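Local coordinates for odorant-binding protein 1d (Locusta migratoria, PDB 4PT1) that probably binds odorants, as a secreted, all-helical carrier of the PBP/GOBP family braced by three disulfides, at residues Tyr50-Met55 and Leu61-Val66; Glu57-Ser62 and Leu69-Glu74; His85-Ser90 and Lys111-Glu116; Gln105-Tyr110 and Glu116-Val121. All coordinates share one frame; numbering follows the deposited sequence.

Interaction 1 (Tyr50-Met55 and Leu61-Val66); sequences YLKCIM and LSDDGV
Lys52 reaches from helix 45-57 across Leu61 to Asp63; its middle lies on Leu61 and its end on Asp63. From CB, which points past the loop, CG stands anti to the backbone N (chi1 176°) and there rests against a branch methyl of Leu61, Lys52 CG to Leu61 CD2 being 3.7 Å; the two side chains cross at about a right angle. A bend at chi2 (-95°) then turns the chain along the loop toward Asp63, and beyond it CD, CE and NZ run on extended. Lys52 CE passes 3.2 Å from the carbonyl O of Asp63. Lys52 NZ ends in a salt bridge with Asp63 OD1 at 2.7 Å, meeting that oxygen on its anti side and clearly out of the carboxylate plane.

The loop that receives it is a type I beta turn from Ser62 to Gly65, closed by the backbone bond Gly65 N to Ser62 O of 2.9 Å. Gly65 takes a positive phi, 92°, where a CB would press on the preceding carbonyl. With an alanine at Lys52, Asp63 would probably lose its cationic partner and Leu61 CD2 the methylene it rests on. One helical turn further on, Met55 CB meets Leu61 CB at 3.7 Å, and Leu61 N gives a weak, bent hydrogen bond to Met55 O at 3.4 Å. On another side of the helix, Cys53 is joined to Cys22 by a disulfide.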
loop_
_atom_site.group_PDB
_atom_site.type_symbol
_atom_site.label_atom_id
_atom_site.label_comp_id
_atom_site.label_asym_id
_atom_site.label_seq_id
_atom_site.Cartn_x
_atom_site.Cartn_y
_atom_site.Cartn_z
ATOM N N TYR A 50 5.405 6.699 4.573
ATOM C CA TYR A 50 4.458 5.780 5.194
ATOM C C TYR A 50 4.146 4.579 4.270
ATOM O O TYR A 50 4.179 3.430 4.718
ATOM C CB TYR A 50 3.191 6.521 5.572
ATOM C CG TYR A 50 2.109 5.640 6.127
ATOM C CD1 TYR A 50 2.097 5.287 7.484
ATOM C CD2 TYR A 50 1.079 5.181 5.321
ATOM C CE1 TYR A 50 1.091 4.502 7.994
ATOM C CE2 TYR A 50 0.069 4.372 5.823
ATOM C CZ TYR A 50 0.088 4.037 7.156
ATOM O OH TYR A 50 -0.909 3.271 7.634
ATOM N N LEU A 51 3.845 4.829 2.990
ATOM C CA LEU A 51 3.707 3.757 1.988
ATOM C C LEU A 51 4.956 2.879 1.937
ATOM O O LEU A 51 4.870 1.633 1.963
ATOM C CB LEU A 51 3.423 4.324 0.586
ATOM C CG LEU A 51 2.079 5.062 0.424
ATOM C CD1 LEU A 51 1.965 5.619 -0.988
ATOM C CD2 LEU A 51 0.873 4.183 0.770
ATOM N N LYS A 52 6.117 3.529 1.878
ATOM C CA LYS A 52 7.393 2.815 1.883
ATOM C C LYS A 52 7.517 1.938 3.125
ATOM O O LYS A 52 7.917 0.775 3.040
ATOM C CB LYS A 52 8.561 3.816 1.749
ATOM C CG LYS A 52 9.955 3.224 1.832
ATOM C CD LYS A 52 10.534 3.291 3.219
ATOM C CE LYS A 52 12.027 3.008 3.172
ATOM N NZ LYS A 52 12.586 3.029 4.530
ATOM N N CYS A 53 7.150 2.476 4.278
ATOM C CA CYS A 53 7.295 1.748 5.530
ATOM C C CYS A 53 6.435 0.489 5.544
ATOM O O CYS A 53 6.891 -0.551 5.996
ATOM C CB CYS A 53 6.941 2.665 6.707
ATOM S SG CYS A 53 7.055 1.868 8.309
ATOM N N ILE A 54 5.194 0.587 5.072
ATOM C CA ILE A 54 4.308 -0.571 4.931
ATOM C C ILE A 54 4.970 -1.624 4.034
ATOM O O ILE A 54 5.006 -2.801 4.360
ATOM C CB ILE A 54 2.922 -0.184 4.372
ATOM C CG1 ILE A 54 2.088 0.508 5.449
ATOM C CG2 ILE A 54 2.132 -1.423 3.903
ATOM C CD1 ILE A 54 0.817 1.083 4.877
ATOM N N MET A 55 5.516 -1.197 2.901
ATOM C CA MET A 55 6.107 -2.172 1.993
ATOM C C MET A 55 7.302 -2.870 2.640
ATOM O O MET A 55 7.499 -4.070 2.442
ATOM C CB MET A 55 6.496 -1.522 0.668
ATOM C CG MET A 55 5.302 -1.018 -0.123
ATOM S SD MET A 55 5.802 -0.337 -1.704
ATOM C CE MET A 55 6.062 -1.858 -2.628
ATOM N N LEU A 61 9.542 -4.255 -0.223
ATOM C CA LEU A 61 10.570 -3.259 -0.494
ATOM C C LEU A 61 11.683 -3.364 0.551
ATOM O O LEU A 61 11.437 -3.636 1.732
ATOM C CB LEU A 61 9.949 -1.854 -0.528
ATOM C CG LEU A 61 10.685 -0.755 -1.294
ATOM C CD1 LEU A 61 10.431 -0.860 -2.792
ATOM C CD2 LEU A 61 10.295 0.632 -0.794
ATOM N N SER A 62 12.921 -3.189 0.109
ATOM C CA SER A 62 14.035 -3.092 1.042
ATOM C C SER A 62 14.003 -1.694 1.634
ATOM O O SER A 62 13.437 -0.773 1.055
ATOM C CB SER A 62 15.362 -3.304 0.321
ATOM O OG SER A 62 15.547 -2.326 -0.676
ATOM N N ASP A 63 14.632 -1.523 2.782
ATOM C CA ASP A 63 14.767 -0.189 3.387
ATOM C C ASP A 63 15.345 0.836 2.405
ATOM O O ASP A 63 14.951 2.009 2.420
ATOM C CB ASP A 63 15.637 -0.270 4.653
ATOM C CG ASP A 63 15.581 0.995 5.490
ATOM O OD1 ASP A 63 14.481 1.567 5.669
ATOM O OD2 ASP A 63 16.653 1.411 5.970
ATOM N N ASP A 64 16.247 0.397 1.525
ATOM C CA ASP A 64 16.851 1.308 0.552
ATOM C C ASP A 64 16.141 1.324 -0.797
ATOM O O ASP A 64 16.648 1.866 -1.770
ATOM C CB ASP A 64 18.361 1.036 0.401
ATOM C CG ASP A 64 18.672 -0.255 -0.344
ATOM O OD1 ASP A 64 17.882 -1.217 -0.267
ATOM O OD2 ASP A 64 19.743 -0.300 -0.992
ATOM N N GLY A 65 14.946 0.737 -0.839
ATOM C CA GLY A 65 14.049 0.928 -1.939
ATOM C C GLY A 65 14.152 -0.087 -3.074
ATOM O O GLY A 65 13.858 0.268 -4.190
ATOM N N VAL A 66 14.523 -1.337 -2.784
ATOM C CA VAL A 66 14.546 -2.411 -3.806
ATOM C C VAL A 66 13.228 -3.207 -3.744
ATOM O O VAL A 66 12.934 -3.848 -2.736
ATOM C CB VAL A 66 15.736 -3.380 -3.604
ATOM C CG1 VAL A 66 15.774 -4.457 -4.697
ATOM C CG2 VAL A 66 17.045 -2.606 -3.581
#

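Interaction 2 (Glu57-Ser62 and Leu69-Glu74); sequences EFNSLS and LEEELE
Asn59 and Ser60 both point at helix 69-75, where Glu71 and Glu72 receive them with differently folded chains. Glu71 is bent at chi2, a fold that lays its aliphatic part on the Asn59 backbone: Glu71 CB is 3.3 Å from Asn59 O. Its carboxylate then comes alongside the Asn59 CB, with Glu71 CD at 3.5 Å from Asn59 CB, while the amide and carboxylate planes stand 50° apart. The polar end of Glu71 is turned to Arg10, with which OE1 forms a salt bridge.

Asn59, with positive phi, is the C-prime residue of the Schellman motif that ends helix 45-57; Ser60 N bonds back to Met55 O and Asn59 N to Val56 O. This reversal sets Ser60 against the next helix, its CA 5.0 Å from the CA of Glu72.

Glu72 has CG anti to the backbone N (chi1 -168°), and a bend at chi2 brings its carboxylate round to the serine. The hydroxyl it meets is held between the backbone N and the carbonyl carbon of Ser60. Ser60 OG makes a weak hydrogen bond to Glu72 OE1 at 2.9 Å; Met55 O is a second, also weak, partner of the same hydroxyl. Glu72 OE1 accepts from Asn75 ND2 as well, and OE2 is hydrogen-bonded to Tyr110 OH, so both oxygens of this buried carboxylate have partners.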
loop_
_atom_site.group_PDB
_atom_site.type_symbol
_atom_site.label_atom_id
_atom_site.label_comp_id
_atom_site.label_asym_id
_atom_site.label_seq_id
_atom_site.Cartn_x
_atom_site.Cartn_y
_atom_site.Cartn_z
ATOM N N GLU A 57 7.789 -3.373 5.870
ATOM C CA GLU A 57 7.287 -4.274 6.906
ATOM C C GLU A 57 6.677 -5.562 6.296
ATOM O O GLU A 57 6.706 -6.631 6.924
ATOM C CB GLU A 57 6.278 -3.540 7.782
ATOM C CG GLU A 57 6.896 -2.441 8.630
ATOM C CD GLU A 57 7.831 -2.962 9.698
ATOM O OE1 GLU A 57 7.406 -3.811 10.512
ATOM O OE2 GLU A 57 8.987 -2.498 9.737
ATOM N N PHE A 58 6.172 -5.477 5.069
ATOM C CA PHE A 58 5.663 -6.678 4.369
ATOM C C PHE A 58 6.598 -7.206 3.272
ATOM O O PHE A 58 6.155 -7.862 2.327
ATOM C CB PHE A 58 4.255 -6.420 3.820
ATOM C CG PHE A 58 3.235 -6.173 4.893
ATOM C CD1 PHE A 58 2.898 -7.186 5.786
ATOM C CD2 PHE A 58 2.616 -4.936 5.015
ATOM C CE1 PHE A 58 1.965 -6.960 6.794
ATOM C CE2 PHE A 58 1.675 -4.707 6.013
ATOM C CZ PHE A 58 1.347 -5.729 6.898
ATOM N N ASN A 59 7.893 -6.922 3.411
ATOM C CA ASN A 59 8.948 -7.572 2.622
ATOM C C ASN A 59 8.970 -7.294 1.112
ATOM O O ASN A 59 9.784 -7.898 0.401
ATOM C CB ASN A 59 8.906 -9.096 2.819
ATOM C CG ASN A 59 8.822 -9.491 4.271
ATOM O OD1 ASN A 59 7.809 -10.050 4.718
ATOM N ND2 ASN A 59 9.887 -9.192 5.030
ATOM N N SER A 60 8.122 -6.380 0.633
ATOM C CA SER A 60 8.027 -6.062 -0.800
ATOM C C SER A 60 8.927 -4.918 -1.207
ATOM O O SER A 60 9.053 -4.629 -2.398
ATOM C CB SER A 60 6.584 -5.754 -1.221
ATOM O OG SER A 60 5.963 -4.788 -0.387
ATOM N N LEU A 61 9.542 -4.255 -0.223
ATOM C CA LEU A 61 10.570 -3.259 -0.494
ATOM C C LEU A 61 11.683 -3.364 0.551
ATOM O O LEU A 61 11.437 -3.636 1.732
ATOM C CB LEU A 61 9.949 -1.854 -0.528
ATOM C CG LEU A 61 10.685 -0.755 -1.294
ATOM C CD1 LEU A 61 10.431 -0.860 -2.792
ATOM C CD2 LEU A 61 10.295 0.632 -0.794
ATOM N N SER A 62 12.921 -3.189 0.109
ATOM C CA SER A 62 14.035 -3.092 1.042
ATOM C C SER A 62 14.003 -1.694 1.634
ATOM O O SER A 62 13.437 -0.773 1.055
ATOM C CB SER A 62 15.362 -3.304 0.321
ATOM O OG SER A 62 15.547 -2.326 -0.676
ATOM N N LEU A 69 9.274 -8.631 -5.983
ATOM C CA LEU A 69 8.025 -9.083 -6.640
ATOM C C LEU A 69 7.345 -10.258 -5.952
ATOM O O LEU A 69 6.147 -10.245 -5.791
ATOM C CB LEU A 69 8.307 -9.455 -8.096
ATOM C CG LEU A 69 7.181 -10.063 -8.940
ATOM C CD1 LEU A 69 5.997 -9.116 -9.076
ATOM C CD2 LEU A 69 7.729 -10.427 -10.318
ATOM N N GLU A 70 8.105 -11.271 -5.565
ATOM C CA GLU A 70 7.540 -12.501 -5.004
ATOM C C GLU A 70 6.794 -12.200 -3.715
ATOM O O GLU A 70 5.715 -12.744 -3.453
ATOM C CB GLU A 70 8.654 -13.549 -4.753
ATOM N N GLU A 71 7.355 -11.297 -2.922
ATOM C CA GLU A 71 6.725 -10.897 -1.670
ATOM C C GLU A 71 5.464 -10.089 -1.905
ATOM O O GLU A 71 4.498 -10.240 -1.185
ATOM C CB GLU A 71 7.699 -10.122 -0.788
ATOM C CG GLU A 71 8.892 -10.965 -0.346
ATOM C CD GLU A 71 8.606 -11.923 0.793
ATOM O OE1 GLU A 71 7.482 -11.967 1.331
ATOM O OE2 GLU A 71 9.555 -12.656 1.156
ATOM N N GLU A 72 5.470 -9.237 -2.913
ATOM C CA GLU A 72 4.296 -8.415 -3.178
ATOM C C GLU A 72 3.139 -9.259 -3.693
ATOM O O GLU A 72 1.991 -9.015 -3.330
ATOM C CB GLU A 72 4.616 -7.266 -4.133
ATOM C CG GLU A 72 3.535 -6.196 -4.252
ATOM C CD GLU A 72 3.421 -5.257 -3.051
ATOM O OE1 GLU A 72 3.685 -5.634 -1.886
ATOM O OE2 GLU A 72 3.030 -4.107 -3.270
ATOM N N LEU A 73 3.442 -10.263 -4.523
ATOM C CA LEU A 73 2.408 -11.171 -5.015
ATOM C C LEU A 73 1.791 -11.911 -3.855
ATOM O O LEU A 73 0.580 -12.081 -3.808
ATOM C CB LEU A 73 2.960 -12.141 -6.060
ATOM C CG LEU A 73 3.456 -11.521 -7.375
ATOM C CD1 LEU A 73 4.213 -12.528 -8.213
ATOM C CD2 LEU A 73 2.342 -10.883 -8.200
ATOM N N GLU A 74 2.613 -12.344 -2.907
ATOM C CA GLU A 74 2.074 -12.949 -1.688
ATOM C C GLU A 74 1.209 -11.967 -0.877
ATOM O O GLU A 74 0.229 -12.378 -0.238
ATOM C CB GLU A 74 3.190 -13.505 -0.809
ATOM C CG GLU A 74 3.827 -14.773 -1.345
ATOM C CD GLU A 74 4.871 -15.329 -0.392
ATOM O OE1 GLU A 74 4.507 -15.682 0.758
ATOM O OE2 GLU A 74 6.058 -15.402 -0.790
#

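Interaction 3 (His85-Ser90 and Lys111-Glu116); sequences HRVVHS and KQSDPE
Small side chains make this helix-to-helix contact, in which Val87, near the C-terminal end of helix 81-90, and Ser90 pack on Ser113 and Asp114, at the junction of helices 99-113 and 115-129. The backbones come close, with Val87 CA 5.8 Å from Ser113 CA. Val87 supplies the apolar part. Its CG2 methyl, anti to the carbonyl carbon, touches Asp114 CB at 3.5 Å and lies 3.6 Å from Ser113 OG; the side chains of Val87 and Asp114 cross at about a right angle. The other methyl, Val87 CG1, is 4.2 Å from Ser113 OG and packs on the ring of Tyr110.

The junction is a one-residue break between successive helices. Asp114 is the first residue to leave helical angles after helix 99-113 and also the N-cap of helix 115-129, its OD1 accepting from Leu117 N. Its methylene faces the valine, while OD1 caps the new helix. A glycine in place of Val87 would probably leave Asp114 CB and the Tyr110 ring without the methyls packed against them, opening a gap between the two.

The polar part is a pair of hydroxyls. Ser90 OG, at chi1 74°, folds back on its own helix and donates a hydrogen bond to Val87 O at 2.8 Å, the donor tilted 25° from the carbonyl plane. Ser90 OG also lies 2.9 Å from Ser113 OG, which reaches over to helix 81-90 from the last turn of helix 99-113.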
loop_
_atom_site.group_PDB
_atom_site.type_symbol
_atom_site.label_atom_id
_atom_site.label_comp_id
_atom_site.label_asym_id
_atom_site.label_seq_id
_atom_site.Cartn_x
_atom_site.Cartn_y
_atom_site.Cartn_z
ATOM N N HIS A 85 -2.713 -9.697 -8.789
ATOM C CA HIS A 85 -1.485 -10.141 -9.429
ATOM C C HIS A 85 -1.292 -9.415 -10.734
ATOM O O HIS A 85 -0.174 -9.010 -11.066
ATOM C CB HIS A 85 -1.507 -11.631 -9.687
ATOM C CG HIS A 85 -1.023 -12.476 -8.525
ATOM N ND1 HIS A 85 -1.288 -12.174 -7.237
ATOM C CD2 HIS A 85 -0.294 -13.654 -8.508
ATOM C CE1 HIS A 85 -0.766 -13.122 -6.442
ATOM N NE2 HIS A 85 -0.149 -14.026 -7.223
ATOM N N ARG A 86 -2.367 -9.251 -11.492
ATOM C CA ARG A 86 -2.298 -8.545 -12.786
ATOM C C ARG A 86 -1.745 -7.140 -12.573
ATOM O O ARG A 86 -0.810 -6.721 -13.242
ATOM C CB ARG A 86 -3.676 -8.496 -13.453
ATOM C CG ARG A 86 -3.633 -7.963 -14.884
ATOM C CD ARG A 86 -5.021 -7.903 -15.501
ATOM N NE ARG A 86 -5.727 -9.176 -15.382
ATOM N N VAL A 87 -2.307 -6.418 -11.614
ATOM C CA VAL A 87 -1.791 -5.104 -11.241
ATOM C C VAL A 87 -0.317 -5.086 -10.807
ATOM O O VAL A 87 0.464 -4.257 -11.260
ATOM C CB VAL A 87 -2.677 -4.503 -10.155
ATOM C CG1 VAL A 87 -2.019 -3.281 -9.544
ATOM C CG2 VAL A 87 -4.052 -4.189 -10.747
ATOM N N VAL A 88 0.077 -6.017 -9.940
ATOM C CA VAL A 88 1.456 -6.061 -9.499
ATOM C C VAL A 88 2.430 -6.302 -10.659
ATOM O O VAL A 88 3.478 -5.643 -10.737
ATOM C CB VAL A 88 1.671 -7.108 -8.387
ATOM C CG1 VAL A 88 3.166 -7.280 -8.119
ATOM C CG2 VAL A 88 0.943 -6.684 -7.129
ATOM N N HIS A 89 2.078 -7.223 -11.558
ATOM C CA HIS A 89 2.934 -7.549 -12.702
ATOM C C HIS A 89 3.046 -6.378 -13.619
ATOM O O HIS A 89 4.103 -6.176 -14.236
ATOM C CB HIS A 89 2.454 -8.808 -13.442
ATOM C CG HIS A 89 2.833 -10.102 -12.751
ATOM N ND1 HIS A 89 4.103 -10.558 -12.717
ATOM C CD2 HIS A 89 2.063 -11.049 -12.092
ATOM C CE1 HIS A 89 4.147 -11.719 -12.048
ATOM N NE2 HIS A 89 2.897 -12.021 -11.659
ATOM N N SER A 90 1.992 -5.566 -13.702
ATOM C CA SER A 90 2.014 -4.401 -14.592
ATOM C C SER A 90 2.879 -3.242 -14.051
ATOM O O SER A 90 3.249 -2.334 -14.806
ATOM C CB SER A 90 0.590 -3.935 -14.934
ATOM O OG SER A 90 -0.052 -3.268 -13.865
ATOM N N LYS A 111 -2.853 2.205 -8.743
ATOM C CA LYS A 111 -4.036 3.033 -8.950
ATOM C C LYS A 111 -4.383 3.201 -10.440
ATOM O O LYS A 111 -5.539 3.042 -10.815
ATOM C CB LYS A 111 -3.828 4.393 -8.263
ATOM C CG LYS A 111 -4.952 5.408 -8.418
ATOM C CD LYS A 111 -4.798 6.550 -7.411
ATOM C CE LYS A 111 -5.860 7.628 -7.595
ATOM N N GLN A 112 -3.375 3.491 -11.264
ATOM C CA GLN A 112 -3.527 3.635 -12.738
ATOM C C GLN A 112 -4.017 2.338 -13.355
ATOM O O GLN A 112 -4.940 2.328 -14.156
ATOM C CB GLN A 112 -2.168 4.015 -13.380
ATOM C CG GLN A 112 -2.125 4.041 -14.918
ATOM C CD GLN A 112 -0.712 4.076 -15.502
ATOM O OE1 GLN A 112 -0.524 3.855 -16.709
ATOM N NE2 GLN A 112 0.287 4.358 -14.657
ATOM N N SER A 113 -3.366 1.243 -12.973
ATOM C CA SER A 113 -3.618 -0.063 -13.541
ATOM C C SER A 113 -5.069 -0.534 -13.335
ATOM O O SER A 113 -5.704 -1.049 -14.271
ATOM C CB SER A 113 -2.636 -1.069 -12.929
ATOM O OG SER A 113 -2.778 -2.341 -13.532
ATOM N N ASP A 114 -5.595 -0.357 -12.123
ATOM C CA ASP A 114 -6.950 -0.808 -11.780
ATOM C C ASP A 114 -7.516 0.059 -10.649
ATOM O O ASP A 114 -7.446 -0.335 -9.476
ATOM C CB ASP A 114 -6.934 -2.293 -11.349
ATOM C CG ASP A 114 -8.327 -2.950 -11.372
ATOM O OD1 ASP A 114 -9.350 -2.253 -11.209
ATOM O OD2 ASP A 114 -8.405 -4.199 -11.564
ATOM N N PRO A 115 -8.060 1.243 -10.990
ATOM C CA PRO A 115 -8.580 2.191 -10.018
ATOM C C PRO A 115 -9.599 1.625 -9.053
ATOM O O PRO A 115 -9.535 1.925 -7.869
ATOM C CB PRO A 115 -9.244 3.269 -10.887
ATOM C CG PRO A 115 -8.522 3.226 -12.181
ATOM C CD PRO A 115 -8.092 1.796 -12.364
ATOM N N GLU A 116 -10.559 0.844 -9.551
ATOM C CA GLU A 116 -11.622 0.330 -8.688
ATOM C C GLU A 116 -11.052 -0.682 -7.688
ATOM O O GLU A 116 -11.424 -0.682 -6.532
ATOM C CB GLU A 116 -12.769 -0.295 -9.513
ATOM C CG GLU A 116 -13.478 0.660 -10.475
ATOM C CD GLU A 116 -13.694 2.055 -9.901
ATOM O OE1 GLU A 116 -14.863 2.479 -9.764
#

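Interaction 4 (Gln105-Tyr110 and Glu116-Val121); sequences QIHQCY and ELYSLV
Tyr118 carries CG anti to its backbone N (chi1 -173°), which sends its ring out from helix 115-129 toward helix 99-113; there the first torsion of His107 places the imidazole beside the phenol and chi2 (-98°) turns ND1 to it. His107 ND1 and Tyr118 OH are 2.7 Å apart in a hydrogen bond in which either could be the donor. The phenol oxygen arrives at the edge of the imidazole, near its plane. The two rings touch by their rims without stacking, centroids 5.7 Å apart and planes at 67°. Tyr118 OH is also hydrogen-bonded to Tyr36 OH, so two partners hold the phenol oxygen.

Further down the ring, one face of Tyr118 lies over the backbone of the first helix, with His107 O 3.7 Å above its plane and offset toward the rim. Tyr110 CB touches Tyr118 CD1 at 3.7 Å, an oblique approach. The Tyr110 ring itself turns off from Tyr118: its CD2 stands 4.2 Å above the centre of the His107 ring, and its hydroxyl is hydrogen-bonded to Glu72. The imidazole is thus held by a phenol at its edge and an aromatic carbon over one face.

Cys109, on the same turn, is bonded to Cys91, tying helix 99-113 to the chain beyond helix 81-90. His107 lines the pocket occupied by 2-(2-methoxyethoxy)ethanol, probably from the crystallisation liquor, and its setting, facing helices 45-57 and 115-129, is that of a wall residue in the helix-lined cavity of an insect odorant-binding protein.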
loop_
_atom_site.group_PDB
_atom_site.type_symbol
_atom_site.label_atom_id
_atom_site.label_comp_id
_atom_site.label_asym_id
_atom_site.label_seq_id
_atom_site.Cartn_x
_atom_site.Cartn_y
_atom_site.Cartn_z
ATOM N N GLN A 105 4.894 5.867 -5.975
ATOM C CA GLN A 105 4.582 5.757 -7.384
ATOM C C GLN A 105 4.421 4.318 -7.876
ATOM O O GLN A 105 3.789 4.116 -8.916
ATOM C CB GLN A 105 5.677 6.448 -8.212
ATOM C CG GLN A 105 5.875 7.929 -7.879
ATOM C CD GLN A 105 4.715 8.838 -8.281
ATOM O OE1 GLN A 105 3.783 8.419 -8.961
ATOM N NE2 GLN A 105 4.767 10.090 -7.839
ATOM N N ILE A 106 4.985 3.324 -7.170
ATOM C CA ILE A 106 4.549 1.939 -7.390
ATOM C C ILE A 106 3.040 1.941 -7.091
ATOM O O ILE A 106 2.251 1.413 -7.862
ATOM C CB ILE A 106 5.307 0.893 -6.513
ATOM C CG1 ILE A 106 6.724 0.618 -7.050
ATOM C CG2 ILE A 106 4.520 -0.423 -6.487
ATOM C CD1 ILE A 106 7.618 -0.190 -6.121
ATOM N N HIS A 107 2.646 2.602 -6.005
ATOM C CA HIS A 107 1.250 2.734 -5.624
ATOM C C HIS A 107 0.401 3.550 -6.577
ATOM O O HIS A 107 -0.737 3.185 -6.840
ATOM C CB HIS A 107 1.145 3.248 -4.215
ATOM C CG HIS A 107 1.135 2.150 -3.196
ATOM N ND1 HIS A 107 -0.013 1.669 -2.659
ATOM C CD2 HIS A 107 2.177 1.389 -2.663
ATOM C CE1 HIS A 107 0.296 0.674 -1.801
ATOM N NE2 HIS A 107 1.635 0.504 -1.814
ATOM N N GLN A 108 0.944 4.634 -7.126
ATOM C CA GLN A 108 0.188 5.376 -8.133
ATOM C C GLN A 108 0.040 4.536 -9.405
ATOM O O GLN A 108 -1.001 4.612 -10.033
ATOM C CB GLN A 108 0.801 6.745 -8.421
ATOM C CG GLN A 108 0.860 7.688 -7.215
ATOM C CD GLN A 108 -0.239 7.461 -6.191
ATOM O OE1 GLN A 108 -0.021 6.829 -5.148
ATOM N NE2 GLN A 108 -1.435 7.981 -6.478
ATOM N N CYS A 109 1.055 3.744 -9.766
ATOM C CA CYS A 109 0.927 2.722 -10.836
ATOM C C CYS A 109 -0.164 1.686 -10.547
ATOM O O CYS A 109 -0.930 1.340 -11.448
ATOM C CB CYS A 109 2.250 2.010 -11.142
ATOM S SG CYS A 109 2.157 0.779 -12.480
ATOM N N TYR A 110 -0.244 1.167 -9.325
ATOM C CA TYR A 110 -1.372 0.300 -8.990
ATOM C C TYR A 110 -2.730 0.969 -9.222
ATOM O O TYR A 110 -3.649 0.364 -9.782
ATOM C CB TYR A 110 -1.334 -0.146 -7.533
ATOM C CG TYR A 110 -0.168 -0.999 -7.089
ATOM C CD1 TYR A 110 0.647 -1.677 -7.985
ATOM C CD2 TYR A 110 0.090 -1.159 -5.723
ATOM C CE1 TYR A 110 1.699 -2.463 -7.543
ATOM C CE2 TYR A 110 1.134 -1.952 -5.287
ATOM C CZ TYR A 110 1.934 -2.610 -6.205
ATOM O OH TYR A 110 2.983 -3.378 -5.763
ATOM N N GLU A 116 -10.559 0.844 -9.551
ATOM C CA GLU A 116 -11.622 0.330 -8.688
ATOM C C GLU A 116 -11.052 -0.682 -7.688
ATOM O O GLU A 116 -11.424 -0.682 -6.532
ATOM C CB GLU A 116 -12.769 -0.295 -9.513
ATOM C CG GLU A 116 -13.478 0.660 -10.475
ATOM C CD GLU A 116 -13.694 2.055 -9.901
ATOM O OE1 GLU A 116 -14.863 2.479 -9.764
ATOM N N LEU A 117 -10.137 -1.536 -8.138
ATOM C CA LEU A 117 -9.517 -2.534 -7.248
ATOM C C LEU A 117 -8.669 -1.814 -6.190
ATOM O O LEU A 117 -8.712 -2.137 -5.015
ATOM C CB LEU A 117 -8.649 -3.500 -8.065
ATOM C CG LEU A 117 -8.155 -4.748 -7.349
ATOM C CD1 LEU A 117 -9.306 -5.699 -7.075
ATOM C CD2 LEU A 117 -7.063 -5.448 -8.169
ATOM N N TYR A 118 -7.892 -0.836 -6.631
ATOM C CA TYR A 118 -7.005 -0.110 -5.721
ATOM C C TYR A 118 -7.821 0.641 -4.664
ATOM O O TYR A 118 -7.512 0.587 -3.471
ATOM C CB TYR A 118 -6.101 0.850 -6.504
ATOM C CG TYR A 118 -5.037 1.498 -5.624
ATOM C CD1 TYR A 118 -3.980 0.741 -5.115
ATOM C CD2 TYR A 118 -5.109 2.842 -5.268
ATOM C CE1 TYR A 118 -3.025 1.305 -4.287
ATOM C CE2 TYR A 118 -4.148 3.417 -4.443
ATOM C CZ TYR A 118 -3.109 2.642 -3.954
ATOM O OH TYR A 118 -2.145 3.191 -3.131
ATOM N N SER A 119 -8.881 1.313 -5.102
ATOM C CA SER A 119 -9.786 2.004 -4.178
ATOM C C SER A 119 -10.351 1.031 -3.162
ATOM O O SER A 119 -10.448 1.323 -1.979
ATOM C CB SER A 119 -10.937 2.663 -4.945
ATOM O OG SER A 119 -12.007 2.966 -4.064
ATOM N N LEU A 120 -10.709 -0.153 -3.627
ATOM C CA LEU A 120 -11.231 -1.208 -2.765
ATOM C C LEU A 120 -10.261 -1.625 -1.641
ATOM O O LEU A 120 -10.650 -1.795 -0.461
ATOM C CB LEU A 120 -11.542 -2.437 -3.629
ATOM C CG LEU A 120 -12.479 -3.443 -3.009
ATOM C CD1 LEU A 120 -13.821 -3.268 -3.702
ATOM C CD2 LEU A 120 -11.977 -4.880 -3.154
ATOM N N VAL A 121 -9.003 -1.806 -2.022
ATOM C CA VAL A 121 -7.962 -2.243 -1.087
ATOM C C VAL A 121 -7.637 -1.162 -0.038
ATOM O O VAL A 121 -7.619 -1.434 1.179
ATOM C CB VAL A 121 -6.695 -2.668 -1.874
ATOM C CG1 VAL A 121 -5.473 -2.763 -0.968
ATOM C CG2 VAL A 121 -6.946 -3.992 -2.573
#

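Interactions 1 and 2 come first along the chain, sharing Leu61 and Ser62, with centres about 9 Å apart; together they fold the loop between helices 45-57 and 69-75 onto both. Interactions 3 and 4 have centres about 6 Å apart, alternate along the chain (85-90, 105-110, 111-116, 116-121) and share helices 99-113 and 115-129. Leu69 and Leu73 pack against helix 81-90, joining interaction 2 to interaction 3, their centres about 16 Å apart; Glu72 and Tyr110 join interaction 2 to interaction 4. Interactions 1 and 4 lie on opposite sides of the chain centre yet touch through Leu51, Met55 and His107. Leu51, Ile54 and His107, all ligand-pocket residues, thus place these two contacts beside the probable odorant cavity.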